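Local coordinates for protein yciO (Escherichia coli, PDB 1K7J) that is of unknown function but may, like other SUA5-type proteins, bind double-stranded RNA, at residues L40-E45 against P139-S144; G62-L67 against R116-M121; S76-V81 against T104-R109; Y97-K102 against T183-T188. All blocks are in the same frame, centred on the assembly; numbering follows the deposited sequence.

Contact 1. Residues L40-E45 against P139-S144; sequences LGCKIE and PMLSTS. With SO4 (sulfate ion), chain B.
Leu141 and Cys42 face each other as a hydrogen-bonded pair where two antiparallel strands meet inside the mixed sheet of this YrdC-like fold. From Leu141 CB outward the contacts pass from backbone to sulfur. CB lies 3.6 Å from Cys42 O, CG stands 4.1 Å from Cys42 SG, and the CD2 branch comes to 3.7 Å from that same SG. With CG turned opposite the backbone N (chi1 172°), the fork spans two neighbours, since CD1 reaches Phe65, just before strand 66-68, while CD2 stays with Cys42. Helix 47-57 covers this face through Ala49 and Ile53. On the other face Gly41 meets Met140 CG 3.9 Å from its CA, so close that a CB on Gly41 would be tight against it. Paired amides hold the backbones: Leu40 N to Thr143 O at 2.9 Å is nearly straight (165°), whereas the return bond from Thr143 N to Leu40 O stretches to 3.3 Å. Past the regular pairing a water takes the N-H of Ile44 and donates to Pro139 O. At the opposite end a sulfate is gripped by Ser144, whose N reaches O2 at 2.7 Å and whose OG reaches O1 at 2.6 Å, with Arg57 and Arg196 also bonded to it. A buried strand pair thus ends at an anion site, and a sulfate probably left from crystallisation is consistent with a pocket that could receive a phosphate.

Contact 2. Residues G62-L67 against R116-M121; sequences GHNFTL and RKTIGM
Two flat groups flank Thr118: the amide of Asn64 comes up to its hydroxyl from across the contact, and over its methyl CG2 lies one face of the Arg116 guanidinium. They mark the start of a parallel strand pair within the mixed sheet of the YrdC-like fold, where Thr66 bridges to Gly120 and Leu67 to Met121. Asn64 OD1 is modelled 2.7 Å from Thr118 OG1, but the amide is probably turned over, so which of its atoms meets the hydroxyl is not settled. An alanine in place of Asn64 would probably leave the Thr118 hydroxyl without its amide neighbour and open a gap beside the strand. A water accepts the N-H of Phe65, whose ring swings away to Met50 and Cys54 of helix 47-57. Gly120 then acts twice, giving its N to Phe65 O at 2.8 Å and offering its O to Leu67 N at 2.7 Å, the latter bond fairly straight at 161°. The same carbonyl also receives a CA-H contact from Thr66. Beyond these bonds Leu67 lies alongside Met121, both pointing the same way, with Leu67 CD1 4.0 Å from Met121 SE. With its CG1 anti to the backbone N (chi1 -176°), Ile119 meets Leu67 at about a right angle, and its CD1 presses to 3.4 Å from Leu67 CG, tighter than an ordinary carbon contact.

Contact 3. Residues S76-V81 against T104-R109; sequences STYSFV and TKEVPR
The last turn of helix 72-78 is met by an ST turn built on Thr104, which also opens a type I beta turn running to Val107. Thr104 supplies two donors to the helix end. Its OG1 gives a hydrogen bond of 3.1 Å to Thr77 O, lying in the plane of that carbonyl and on a lone pair. Its N gives one of 3.0 Å to Tyr78 O that is almost straight at the hydrogen (171°) yet arrives well above the carbonyl plane. Thr104 OG1 also accepts from Glu106 N at 3.2 Å, so donor and acceptor roles together probably hold its rotation. With OG1 so committed at chi1 66°, the methyl CG2 is turned to the Phe80 ring, sitting over its centre in a CH-pi contact 3.8 Å from the centroid. A second CH-pi contact sets Glu106 CB over a face of Tyr78, 4.0 Å from that ring's centroid, while Val107 CG2 stands at the ring's edge. Tyr78 continues inward to Pro139 and Ile44. The chemistry is that of a helix end finished from outside: carbonyls of the last turn find their donors in a neighbouring loop, and CH-pi contacts pack beside those bonds.

Contact 4. Residues Y97-K102 against T183-T188; sequences YTFILK and TVIDLT
Asp186, whose CG packs 4.0 Å from Ile100 CB, holds in OD1 an oxygen gripped twice: by Thr188 OG1 at 2.6 Å, on the syn side, and by Thr188 N at 2.8 Å, nearly along the C-O axis. The second bond makes an Asx turn, which closes strand 183-186 where it runs parallel to strand 97-102 in the mixed sheet of the YrdC-like fold. Because CG stands anti to the Asp186 N (chi1 -177°), the carboxylate leans toward the residues that follow and can take both donors. OD2 makes a salt bridge with Arg116 NH1, and Arg116 NH2 reaches Thr188 OG1. With an alanine in place of Asp186, Thr188 would probably lose the acceptor that holds its turn and Arg116 its salt-bridge partner. Along the pair the backbones exchange bonds in parallel register: Thr98 N to Thr183 O, Ile185 N to Thr98 O, Ile100 N to Ile185 O at 2.8 Å, and Leu187 N to Ile100 O. Ile100 crosses Val184 obliquely on one face, CG1 meeting CG1 at 3.8 Å. Phe99 belongs to the other, where Leu187 CD1 lies 3.7 Å from its CD1 and Met89 of helix 83-90 packs against both residues. At the start of the pair Tyr97 runs beside Thr183, pointing the same way; Thr183 O sits at the edge of its ring, and Tyr97 CD1 is 3.7 Å from Thr183 CB.

How the contacts relate
Followed from the N terminus, residues 40-45 open the first loop, which contact 1 closes at 139-144. Within it 62-67 begins the loop closed at 116-121, and within that contact 3 closes a loop between the end of helix 72-78 and the turn at 104-109, so contacts 1, 2 and 3 nest one inside another. Contact 4 departs from this pattern: strand 97-102 starts inside all three loops but finds its partner at 183-188, beyond them, and so crosses each. In the sheet, contacts 1 and 2 adjoin through strands 140-144 and 66-68, contacts 2 and 4 through 118-122 and 97-102. Contact 3 joins the end of helix 72-78 to the loop after strand 97-102, touching contacts 1, 2 and 4.

Contact 1. Residues L40-E45 against P139-S144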
loop_
_atom_site.group_PDB
_atom_site.type_symbol
_atom_site.label_atom_id
_atom_site.label_comp_id
_atom_site.label_asym_id
_atom_site.label_seq_id
_atom_site.Cartn_x
_atom_site.Cartn_y
_atom_site.Cartn_z
ATOM N N LEU A 40 4.797 -2.847 2.637
ATOM C CA LEU A 40 6.042 -2.901 1.882
ATOM C C LEU A 40 5.865 -1.928 0.726
ATOM O O LEU A 40 4.764 -1.793 0.192
ATOM C CB LEU A 40 6.273 -4.308 1.320
ATOM C CG LEU A 40 6.683 -5.413 2.290
ATOM C CD1 LEU A 40 6.438 -6.771 1.650
ATOM C CD2 LEU A 40 8.150 -5.247 2.665
ATOM N N GLY A 41 6.937 -1.246 0.339
ATOM C CA GLY A 41 6.827 -0.310 -0.759
ATOM C C GLY A 41 8.090 -0.150 -1.582
ATOM O O GLY A 41 9.198 -0.387 -1.104
ATOM N N CYS A 42 7.909 0.240 -2.836
ATOM C CA CYS A 42 9.019 0.489 -3.749
ATOM C C CYS A 42 8.469 1.323 -4.899
ATOM O O CYS A 42 7.259 1.561 -4.968
ATOM C CB CYS A 42 9.611 -0.823 -4.274
ATOM S SG CYS A 42 8.569 -1.738 -5.440
ATOM N N LYS A 43 9.337 1.787 -5.792
ATOM C CA LYS A 43 8.847 2.593 -6.902
ATOM C C LYS A 43 8.198 1.686 -7.939
ATOM O O LYS A 43 8.582 0.524 -8.084
ATOM C CB LYS A 43 9.973 3.424 -7.524
ATOM C CG LYS A 43 11.107 2.641 -8.145
ATOM C CD LYS A 43 12.136 3.624 -8.689
ATOM C CE LYS A 43 13.299 2.935 -9.362
ATOM N NZ LYS A 43 14.235 3.958 -9.917
ATOM N N ILE A 44 7.203 2.211 -8.644
ATOM C CA ILE A 44 6.491 1.420 -9.640
ATOM C C ILE A 44 7.342 1.038 -10.840
ATOM O O ILE A 44 7.032 0.075 -11.540
ATOM C CB ILE A 44 5.228 2.156 -10.150
ATOM C CG1 ILE A 44 5.618 3.463 -10.837
ATOM C CG2 ILE A 44 4.288 2.439 -8.989
ATOM C CD1 ILE A 44 4.441 4.186 -11.477
ATOM N N GLU A 45 8.425 1.778 -11.064
ATOM C CA GLU A 45 9.301 1.532 -12.209
ATOM C C GLU A 45 10.360 0.437 -12.055
ATOM O O GLU A 45 10.970 0.028 -13.045
ATOM C CB GLU A 45 10.011 2.832 -12.605
ATOM C CG GLU A 45 9.089 3.991 -12.969
ATOM C CD GLU A 45 8.604 4.791 -11.762
ATOM O OE1 GLU A 45 8.971 4.457 -10.615
ATOM O OE2 GLU A 45 7.852 5.768 -11.968
ATOM N N PRO A 139 2.398 7.373 -7.054
ATOM C CA PRO A 139 2.069 6.230 -6.200
ATOM C C PRO A 139 3.271 5.358 -5.886
ATOM O O PRO A 139 4.269 5.363 -6.601
ATOM C CB PRO A 139 1.029 5.465 -7.019
ATOM C CG PRO A 139 0.385 6.534 -7.835
ATOM C CD PRO A 139 1.570 7.361 -8.272
HETATM N N MSE A 140 3.155 4.602 -4.806
HETATM C CA MSE A 140 4.202 3.690 -4.389
HETATM C C MSE A 140 3.657 2.276 -4.578
HETATM O O MSE A 140 2.543 1.984 -4.152
HETATM C CB MSE A 140 4.533 3.948 -2.915
HETATM C CG MSE A 140 5.610 3.073 -2.320
HETATM SE SE MSE A 140 6.633 4.045 -0.987
HETATM C CE MSE A 140 5.187 4.777 0.061
ATOM N N LEU A 141 4.409 1.414 -5.256
ATOM C CA LEU A 141 3.969 0.035 -5.435
ATOM C C LEU A 141 4.072 -0.570 -4.046
ATOM O O LEU A 141 5.119 -0.474 -3.401
ATOM C CB LEU A 141 4.887 -0.713 -6.400
ATOM C CG LEU A 141 4.605 -2.215 -6.505
ATOM C CD1 LEU A 141 3.188 -2.449 -7.022
ATOM C CD2 LEU A 141 5.628 -2.854 -7.427
ATOM N N SER A 142 2.994 -1.189 -3.579
ATOM C CA SER A 142 2.993 -1.742 -2.233
ATOM C C SER A 142 2.158 -2.998 -2.064
ATOM O O SER A 142 1.523 -3.483 -2.998
ATOM C CB SER A 142 2.454 -0.694 -1.253
ATOM O OG SER A 142 3.088 0.563 -1.413
ATOM N N THR A 143 2.198 -3.512 -0.840
ATOM C CA THR A 143 1.411 -4.660 -0.395
ATOM C C THR A 143 1.395 -4.520 1.118
ATOM O O THR A 143 2.288 -3.892 1.701
ATOM C CB THR A 143 2.041 -6.046 -0.733
ATOM O OG1 THR A 143 3.202 -6.266 0.079
ATOM C CG2 THR A 143 2.407 -6.136 -2.199
ATOM N N SER A 144 0.373 -5.061 1.766
ATOM C CA SER A 144 0.334 -4.992 3.218
ATOM C C SER A 144 1.420 -5.941 3.698
ATOM O O SER A 144 1.762 -6.897 3.003
ATOM C CB SER A 144 -1.021 -5.463 3.746
ATOM O OG SER A 144 -2.061 -4.603 3.323
HETATM S S SO4 B . -2.922 -6.749 0.548
HETATM O O1 SO4 B . -3.450 -5.651 1.379
HETATM O O2 SO4 B . -1.450 -6.727 0.567
HETATM O O3 SO4 B . -3.394 -8.044 1.081
HETATM O O4 SO4 B . -3.401 -6.583 -0.836
HETATM O O HOH W 1 6.723 4.865 -7.731
#

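Contact 2. Residues G62-L67 against R116-M121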
loop_
_atom_site.group_PDB
_atom_site.type_symbol
_atom_site.label_atom_id
_atom_site.label_comp_id
_atom_site.label_asym_id
_atom_site.label_seq_id
_atom_site.Cartn_x
_atom_site.Cartn_y
_atom_site.Cartn_z
ATOM N N GLY A 62 -3.514 -14.872 -8.308
ATOM C CA GLY A 62 -4.548 -13.915 -8.642
ATOM C C GLY A 62 -4.646 -12.778 -7.649
ATOM O O GLY A 62 -5.558 -11.957 -7.740
ATOM N N HIS A 63 -3.720 -12.724 -6.694
ATOM C CA HIS A 63 -3.750 -11.660 -5.703
ATOM C C HIS A 63 -3.156 -10.390 -6.302
ATOM O O HIS A 63 -2.077 -10.402 -6.896
ATOM C CB HIS A 63 -2.980 -12.060 -4.444
ATOM C CG HIS A 63 -3.367 -11.271 -3.232
ATOM N ND1 HIS A 63 -3.093 -9.925 -3.100
ATOM C CD2 HIS A 63 -4.041 -11.628 -2.114
ATOM C CE1 HIS A 63 -3.583 -9.490 -1.953
ATOM N NE2 HIS A 63 -4.163 -10.503 -1.336
ATOM N N ASN A 64 -3.882 -9.295 -6.132
ATOM C CA ASN A 64 -3.488 -8.000 -6.662
ATOM C C ASN A 64 -2.384 -7.290 -5.900
ATOM O O ASN A 64 -2.203 -7.489 -4.696
ATOM C CB ASN A 64 -4.704 -7.071 -6.694
ATOM C CG ASN A 64 -5.697 -7.440 -7.769
ATOM O OD1 ASN A 64 -5.512 -7.108 -8.937
ATOM N ND2 ASN A 64 -6.757 -8.138 -7.382
ATOM N N PHE A 65 -1.640 -6.464 -6.626
ATOM C CA PHE A 65 -0.611 -5.633 -6.020
ATOM C C PHE A 65 -1.427 -4.447 -5.524
ATOM O O PHE A 65 -2.642 -4.397 -5.725
ATOM C CB PHE A 65 0.389 -5.138 -7.065
ATOM C CG PHE A 65 1.508 -6.091 -7.338
ATOM C CD1 PHE A 65 2.505 -6.299 -6.393
ATOM C CD2 PHE A 65 1.573 -6.777 -8.545
ATOM C CE1 PHE A 65 3.554 -7.178 -6.647
ATOM C CE2 PHE A 65 2.615 -7.656 -8.809
ATOM C CZ PHE A 65 3.607 -7.856 -7.857
ATOM N N THR A 66 -0.768 -3.494 -4.881
ATOM C CA THR A 66 -1.453 -2.313 -4.387
ATOM C C THR A 66 -0.681 -1.074 -4.796
ATOM O O THR A 66 0.548 -1.073 -4.792
ATOM C CB THR A 66 -1.553 -2.316 -2.845
ATOM O OG1 THR A 66 -2.342 -3.433 -2.418
ATOM C CG2 THR A 66 -2.203 -1.027 -2.343
ATOM N N LEU A 67 -1.402 -0.035 -5.193
ATOM C CA LEU A 67 -0.759 1.227 -5.512
ATOM C C LEU A 67 -1.200 2.143 -4.380
ATOM O O LEU A 67 -2.396 2.388 -4.202
ATOM C CB LEU A 67 -1.221 1.784 -6.861
ATOM C CG LEU A 67 -0.692 1.083 -8.119
ATOM C CD1 LEU A 67 -1.150 1.850 -9.346
ATOM C CD2 LEU A 67 0.834 1.013 -8.083
ATOM N N ARG A 116 -7.405 -10.426 -15.109
ATOM C CA ARG A 116 -8.358 -9.335 -14.955
ATOM C C ARG A 116 -7.808 -7.922 -15.191
ATOM O O ARG A 116 -8.579 -6.970 -15.331
ATOM C CB ARG A 116 -8.993 -9.428 -13.565
ATOM C CG ARG A 116 -9.581 -10.808 -13.252
ATOM C CD ARG A 116 -10.612 -10.697 -12.152
ATOM N NE ARG A 116 -11.632 -9.729 -12.541
ATOM C CZ ARG A 116 -12.174 -8.834 -11.723
ATOM N NH1 ARG A 116 -11.800 -8.776 -10.447
ATOM N NH2 ARG A 116 -13.070 -7.977 -12.195
ATOM N N LYS A 117 -6.484 -7.794 -15.243
ATOM C CA LYS A 117 -5.815 -6.508 -15.467
ATOM C C LYS A 117 -6.143 -5.502 -14.366
ATOM O O LYS A 117 -6.175 -4.287 -14.591
ATOM C CB LYS A 117 -6.213 -5.929 -16.829
ATOM C CG LYS A 117 -6.078 -6.905 -17.992
ATOM C CD LYS A 117 -4.668 -7.454 -18.105
ATOM C CE LYS A 117 -4.571 -8.488 -19.219
ATOM N NZ LYS A 117 -3.225 -9.122 -19.267
ATOM N N THR A 118 -6.368 -6.021 -13.167
ATOM C CA THR A 118 -6.708 -5.190 -12.024
ATOM C C THR A 118 -5.530 -4.956 -11.091
ATOM O O THR A 118 -4.471 -5.572 -11.223
ATOM C CB THR A 118 -7.822 -5.837 -11.199
ATOM O OG1 THR A 118 -7.436 -7.175 -10.858
ATOM C CG2 THR A 118 -9.124 -5.860 -11.984
ATOM N N ILE A 119 -5.736 -4.050 -10.143
ATOM C CA ILE A 119 -4.734 -3.724 -9.142
ATOM C C ILE A 119 -5.462 -3.010 -8.007
ATOM O O ILE A 119 -6.474 -2.342 -8.236
ATOM C CB ILE A 119 -3.608 -2.833 -9.737
ATOM C CG1 ILE A 119 -2.518 -2.598 -8.687
ATOM C CG2 ILE A 119 -4.184 -1.524 -10.257
ATOM C CD1 ILE A 119 -1.203 -2.108 -9.276
ATOM N N GLY A 120 -4.971 -3.181 -6.786
ATOM C CA GLY A 120 -5.603 -2.551 -5.641
ATOM C C GLY A 120 -5.165 -1.109 -5.490
ATOM O O GLY A 120 -3.976 -0.803 -5.596
HETATM N N MSE A 121 -6.128 -0.224 -5.257
HETATM C CA MSE A 121 -5.854 1.198 -5.088
HETATM C C MSE A 121 -6.092 1.522 -3.620
HETATM O O MSE A 121 -7.132 1.166 -3.058
HETATM C CB MSE A 121 -6.777 2.016 -5.989
HETATM C CG MSE A 121 -6.739 1.584 -7.464
HETATM SE SE MSE A 121 -4.952 1.578 -8.239
HETATM C CE MSE A 121 -4.677 3.482 -8.295
HETATM O O HOH W 2 -2.288 -6.401 -9.451
#

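Contact 3. Residues S76-V81 against T104-R109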
loop_
_atom_site.group_PDB
_atom_site.type_symbol
_atom_site.label_atom_id
_atom_site.label_comp_id
_atom_site.label_asym_id
_atom_site.label_seq_id
_atom_site.Cartn_x
_atom_site.Cartn_y
_atom_site.Cartn_z
ATOM N N SER A 76 -7.543 8.133 -9.345
ATOM C CA SER A 76 -8.294 8.214 -10.594
ATOM C C SER A 76 -7.415 8.386 -11.826
ATOM O O SER A 76 -7.898 8.322 -12.958
ATOM C CB SER A 76 -9.303 9.356 -10.508
ATOM O OG SER A 76 -10.193 9.136 -9.426
ATOM N N THR A 77 -6.127 8.617 -11.600
ATOM C CA THR A 77 -5.175 8.782 -12.686
ATOM C C THR A 77 -4.594 7.416 -13.044
ATOM O O THR A 77 -4.308 7.129 -14.209
ATOM C CB THR A 77 -4.019 9.716 -12.263
ATOM O OG1 THR A 77 -4.550 10.992 -11.881
ATOM C CG2 THR A 77 -3.029 9.906 -13.405
ATOM N N TYR A 78 -4.444 6.568 -12.032
ATOM C CA TYR A 78 -3.870 5.244 -12.223
ATOM C C TYR A 78 -4.857 4.095 -12.387
ATOM O O TYR A 78 -4.448 2.965 -12.630
ATOM C CB TYR A 78 -2.892 4.933 -11.084
ATOM C CG TYR A 78 -1.617 5.741 -11.180
ATOM C CD1 TYR A 78 -1.604 7.100 -10.869
ATOM C CD2 TYR A 78 -0.438 5.158 -11.641
ATOM C CE1 TYR A 78 -0.443 7.865 -11.020
ATOM C CE2 TYR A 78 0.724 5.910 -11.797
ATOM C CZ TYR A 78 0.715 7.260 -11.486
ATOM O OH TYR A 78 1.863 7.999 -11.648
ATOM N N SER A 79 -6.150 4.366 -12.250
ATOM C CA SER A 79 -7.146 3.315 -12.428
ATOM C C SER A 79 -8.371 3.891 -13.124
ATOM O O SER A 79 -8.580 5.105 -13.125
ATOM C CB SER A 79 -7.543 2.699 -11.078
ATOM O OG SER A 79 -8.129 3.654 -10.215
ATOM N N PHE A 80 -9.167 3.019 -13.737
ATOM C CA PHE A 80 -10.374 3.451 -14.432
ATOM C C PHE A 80 -11.509 3.549 -13.420
ATOM O O PHE A 80 -11.931 2.548 -12.830
ATOM C CB PHE A 80 -10.724 2.466 -15.546
ATOM C CG PHE A 80 -9.756 2.489 -16.699
ATOM C CD1 PHE A 80 -9.650 3.615 -17.512
ATOM C CD2 PHE A 80 -8.958 1.383 -16.978
ATOM C CE1 PHE A 80 -8.760 3.638 -18.594
ATOM C CE2 PHE A 80 -8.069 1.395 -18.053
ATOM C CZ PHE A 80 -7.969 2.522 -18.862
ATOM N N VAL A 81 -11.996 4.768 -13.227
ATOM C CA VAL A 81 -13.051 5.035 -12.261
ATOM C C VAL A 81 -14.339 5.521 -12.921
ATOM O O VAL A 81 -14.353 6.572 -13.558
ATOM C CB VAL A 81 -12.577 6.104 -11.247
ATOM C CG1 VAL A 81 -13.656 6.354 -10.198
ATOM C CG2 VAL A 81 -11.279 5.654 -10.585
ATOM N N THR A 104 -4.852 1.721 -15.345
ATOM C CA THR A 104 -4.712 2.441 -16.609
ATOM C C THR A 104 -3.324 2.197 -17.182
ATOM O O THR A 104 -2.522 1.467 -16.594
ATOM C CB THR A 104 -4.885 3.960 -16.427
ATOM O OG1 THR A 104 -3.813 4.471 -15.622
ATOM C CG2 THR A 104 -6.213 4.266 -15.758
ATOM N N LYS A 105 -3.040 2.822 -18.323
ATOM C CA LYS A 105 -1.741 2.674 -18.975
ATOM C C LYS A 105 -0.611 3.310 -18.167
ATOM O O LYS A 105 0.567 3.158 -18.496
ATOM C CB LYS A 105 -1.790 3.275 -20.383
ATOM C CG LYS A 105 -2.758 2.562 -21.311
ATOM C CD LYS A 105 -2.355 1.104 -21.507
ATOM C CE LYS A 105 -3.474 0.296 -22.152
ATOM N NZ LYS A 105 -3.891 0.844 -23.468
ATOM N N GLU A 106 -0.975 4.030 -17.111
ATOM C CA GLU A 106 0.008 4.659 -16.233
ATOM C C GLU A 106 0.718 3.551 -15.467
ATOM O O GLU A 106 1.837 3.727 -14.981
ATOM C CB GLU A 106 -0.686 5.577 -15.220
ATOM C CG GLU A 106 -1.337 6.810 -15.810
ATOM C CD GLU A 106 -0.376 7.976 -15.932
ATOM O OE1 GLU A 106 0.851 7.758 -15.829
ATOM O OE2 GLU A 106 -0.854 9.112 -16.141
ATOM N N VAL A 107 0.054 2.403 -15.372
ATOM C CA VAL A 107 0.582 1.261 -14.638
ATOM C C VAL A 107 1.287 0.219 -15.498
ATOM O O VAL A 107 0.724 -0.269 -16.476
ATOM C CB VAL A 107 -0.547 0.533 -13.884
ATOM C CG1 VAL A 107 0.045 -0.498 -12.948
ATOM C CG2 VAL A 107 -1.405 1.538 -13.130
ATOM N N PRO A 108 2.533 -0.134 -15.140
ATOM C CA PRO A 108 3.277 -1.140 -15.906
ATOM C C PRO A 108 2.463 -2.432 -15.959
ATOM O O PRO A 108 1.888 -2.855 -14.954
ATOM C CB PRO A 108 4.558 -1.303 -15.098
ATOM C CG PRO A 108 4.777 0.071 -14.550
ATOM C CD PRO A 108 3.385 0.469 -14.100
ATOM N N ARG A 109 2.412 -3.050 -17.132
ATOM C CA ARG A 109 1.657 -4.282 -17.326
ATOM C C ARG A 109 1.950 -5.348 -16.271
ATOM O O ARG A 109 1.037 -6.017 -15.788
ATOM C CB ARG A 109 1.945 -4.849 -18.719
ATOM C CG ARG A 109 1.166 -6.105 -19.069
ATOM C CD ARG A 109 1.582 -6.637 -20.440
ATOM N NE ARG A 109 0.919 -7.895 -20.781
ATOM C CZ ARG A 109 -0.387 -8.024 -21.000
ATOM N NH1 ARG A 109 -1.190 -6.968 -20.917
ATOM N NH2 ARG A 109 -0.895 -9.214 -21.302
#

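Contact 4. Residues Y97-K102 against T183-T188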
loop_
_atom_site.group_PDB
_atom_site.type_symbol
_atom_site.label_atom_id
_atom_site.label_comp_id
_atom_site.label_asym_id
_atom_site.label_seq_id
_atom_site.Cartn_x
_atom_site.Cartn_y
_atom_site.Cartn_z
ATOM N N TYR A 97 -9.290 1.201 3.507
ATOM C CA TYR A 97 -9.738 0.423 2.354
ATOM C C TYR A 97 -8.738 0.274 1.219
ATOM O O TYR A 97 -7.879 1.129 1.002
ATOM C CB TYR A 97 -10.968 1.074 1.721
ATOM C CG TYR A 97 -12.196 1.175 2.583
ATOM C CD1 TYR A 97 -13.047 0.082 2.748
ATOM C CD2 TYR A 97 -12.543 2.384 3.183
ATOM C CE1 TYR A 97 -14.223 0.194 3.482
ATOM C CE2 TYR A 97 -13.713 2.508 3.922
ATOM C CZ TYR A 97 -14.550 1.410 4.062
ATOM O OH TYR A 97 -15.726 1.541 4.754
ATOM N N THR A 98 -8.893 -0.824 0.489
ATOM C CA THR A 98 -8.121 -1.096 -0.714
ATOM C C THR A 98 -9.227 -1.386 -1.724
ATOM O O THR A 98 -10.088 -2.236 -1.485
ATOM C CB THR A 98 -7.228 -2.335 -0.588
ATOM O OG1 THR A 98 -6.217 -2.091 0.394
ATOM C CG2 THR A 98 -6.559 -2.640 -1.927
ATOM N N PHE A 99 -9.221 -0.667 -2.839
ATOM C CA PHE A 99 -10.250 -0.854 -3.852
ATOM C C PHE A 99 -9.665 -1.506 -5.091
ATOM O O PHE A 99 -8.704 -0.999 -5.663
ATOM C CB PHE A 99 -10.862 0.500 -4.219
ATOM C CG PHE A 99 -11.479 1.225 -3.052
ATOM C CD1 PHE A 99 -12.651 0.756 -2.470
ATOM C CD2 PHE A 99 -10.881 2.374 -2.533
ATOM C CE1 PHE A 99 -13.226 1.420 -1.384
ATOM C CE2 PHE A 99 -11.449 3.046 -1.448
ATOM C CZ PHE A 99 -12.625 2.564 -0.874
ATOM N N ILE A 100 -10.234 -2.631 -5.503
ATOM C CA ILE A 100 -9.736 -3.312 -6.691
ATOM C C ILE A 100 -10.402 -2.718 -7.924
ATOM O O ILE A 100 -11.629 -2.717 -8.042
ATOM C CB ILE A 100 -10.013 -4.829 -6.644
ATOM C CG1 ILE A 100 -9.467 -5.419 -5.341
ATOM C CG2 ILE A 100 -9.377 -5.508 -7.852
ATOM C CD1 ILE A 100 -8.028 -5.066 -5.051
ATOM N N LEU A 101 -9.578 -2.206 -8.832
ATOM C CA LEU A 101 -10.048 -1.587 -10.065
ATOM C C LEU A 101 -9.118 -1.956 -11.213
ATOM O O LEU A 101 -8.040 -2.509 -11.001
ATOM C CB LEU A 101 -10.057 -0.062 -9.907
ATOM C CG LEU A 101 -11.048 0.512 -8.890
ATOM C CD1 LEU A 101 -10.546 1.847 -8.375
ATOM C CD2 LEU A 101 -12.420 0.648 -9.536
ATOM N N LYS A 102 -9.541 -1.662 -12.435
ATOM C CA LYS A 102 -8.695 -1.940 -13.584
ATOM C C LYS A 102 -7.662 -0.821 -13.660
ATOM O O LYS A 102 -8.003 0.356 -13.528
ATOM C CB LYS A 102 -9.525 -1.973 -14.868
ATOM C CG LYS A 102 -10.503 -3.135 -14.928
ATOM C CD LYS A 102 -11.196 -3.212 -16.279
ATOM C CE LYS A 102 -10.200 -3.435 -17.407
ATOM N NZ LYS A 102 -10.876 -3.540 -18.735
ATOM N N THR A 183 -9.986 -3.149 4.506
ATOM C CA THR A 183 -11.121 -3.884 3.986
ATOM C C THR A 183 -10.901 -3.772 2.484
ATOM O O THR A 183 -10.659 -2.676 1.966
ATOM C CB THR A 183 -12.440 -3.221 4.386
ATOM O OG1 THR A 183 -12.702 -3.520 5.761
ATOM C CG2 THR A 183 -13.592 -3.722 3.515
ATOM N N VAL A 184 -10.947 -4.902 1.791
ATOM C CA VAL A 184 -10.728 -4.903 0.353
ATOM C C VAL A 184 -12.056 -5.054 -0.372
ATOM O O VAL A 184 -12.788 -6.019 -0.152
ATOM C CB VAL A 184 -9.780 -6.052 -0.059
ATOM C CG1 VAL A 184 -9.533 -6.018 -1.561
ATOM C CG2 VAL A 184 -8.463 -5.932 0.696
ATOM N N ILE A 185 -12.362 -4.083 -1.226
ATOM C CA ILE A 185 -13.599 -4.086 -1.994
ATOM C C ILE A 185 -13.272 -4.100 -3.479
ATOM O O ILE A 185 -12.514 -3.257 -3.954
ATOM C CB ILE A 185 -14.437 -2.813 -1.732
ATOM C CG1 ILE A 185 -14.691 -2.628 -0.233
ATOM C CG2 ILE A 185 -15.760 -2.903 -2.495
ATOM C CD1 ILE A 185 -15.535 -3.714 0.395
ATOM N N ASP A 186 -13.827 -5.060 -4.209
ATOM C CA ASP A 186 -13.613 -5.121 -5.650
ATOM C C ASP A 186 -14.755 -4.286 -6.222
ATOM O O ASP A 186 -15.926 -4.591 -5.989
ATOM C CB ASP A 186 -13.714 -6.561 -6.155
ATOM C CG ASP A 186 -13.423 -6.678 -7.644
ATOM O OD1 ASP A 186 -13.879 -5.806 -8.414
ATOM O OD2 ASP A 186 -12.748 -7.650 -8.048
ATOM N N LEU A 187 -14.418 -3.229 -6.952
ATOM C CA LEU A 187 -15.429 -2.340 -7.517
ATOM C C LEU A 187 -15.671 -2.526 -9.009
ATOM O O LEU A 187 -16.438 -1.773 -9.610
ATOM C CB LEU A 187 -15.047 -0.880 -7.247
ATOM C CG LEU A 187 -15.012 -0.426 -5.785
ATOM C CD1 LEU A 187 -14.512 1.014 -5.701
ATOM C CD2 LEU A 187 -16.406 -0.546 -5.178
ATOM N N THR A 188 -15.035 -3.523 -9.611
ATOM C CA THR A 188 -15.217 -3.749 -11.041
ATOM C C THR A 188 -16.622 -4.273 -11.342
ATOM O O THR A 188 -17.307 -4.795 -10.460
ATOM C CB THR A 188 -14.162 -4.731 -11.599
ATOM O OG1 THR A 188 -14.298 -6.007 -10.964
ATOM C CG2 THR A 188 -12.752 -4.190 -11.354
#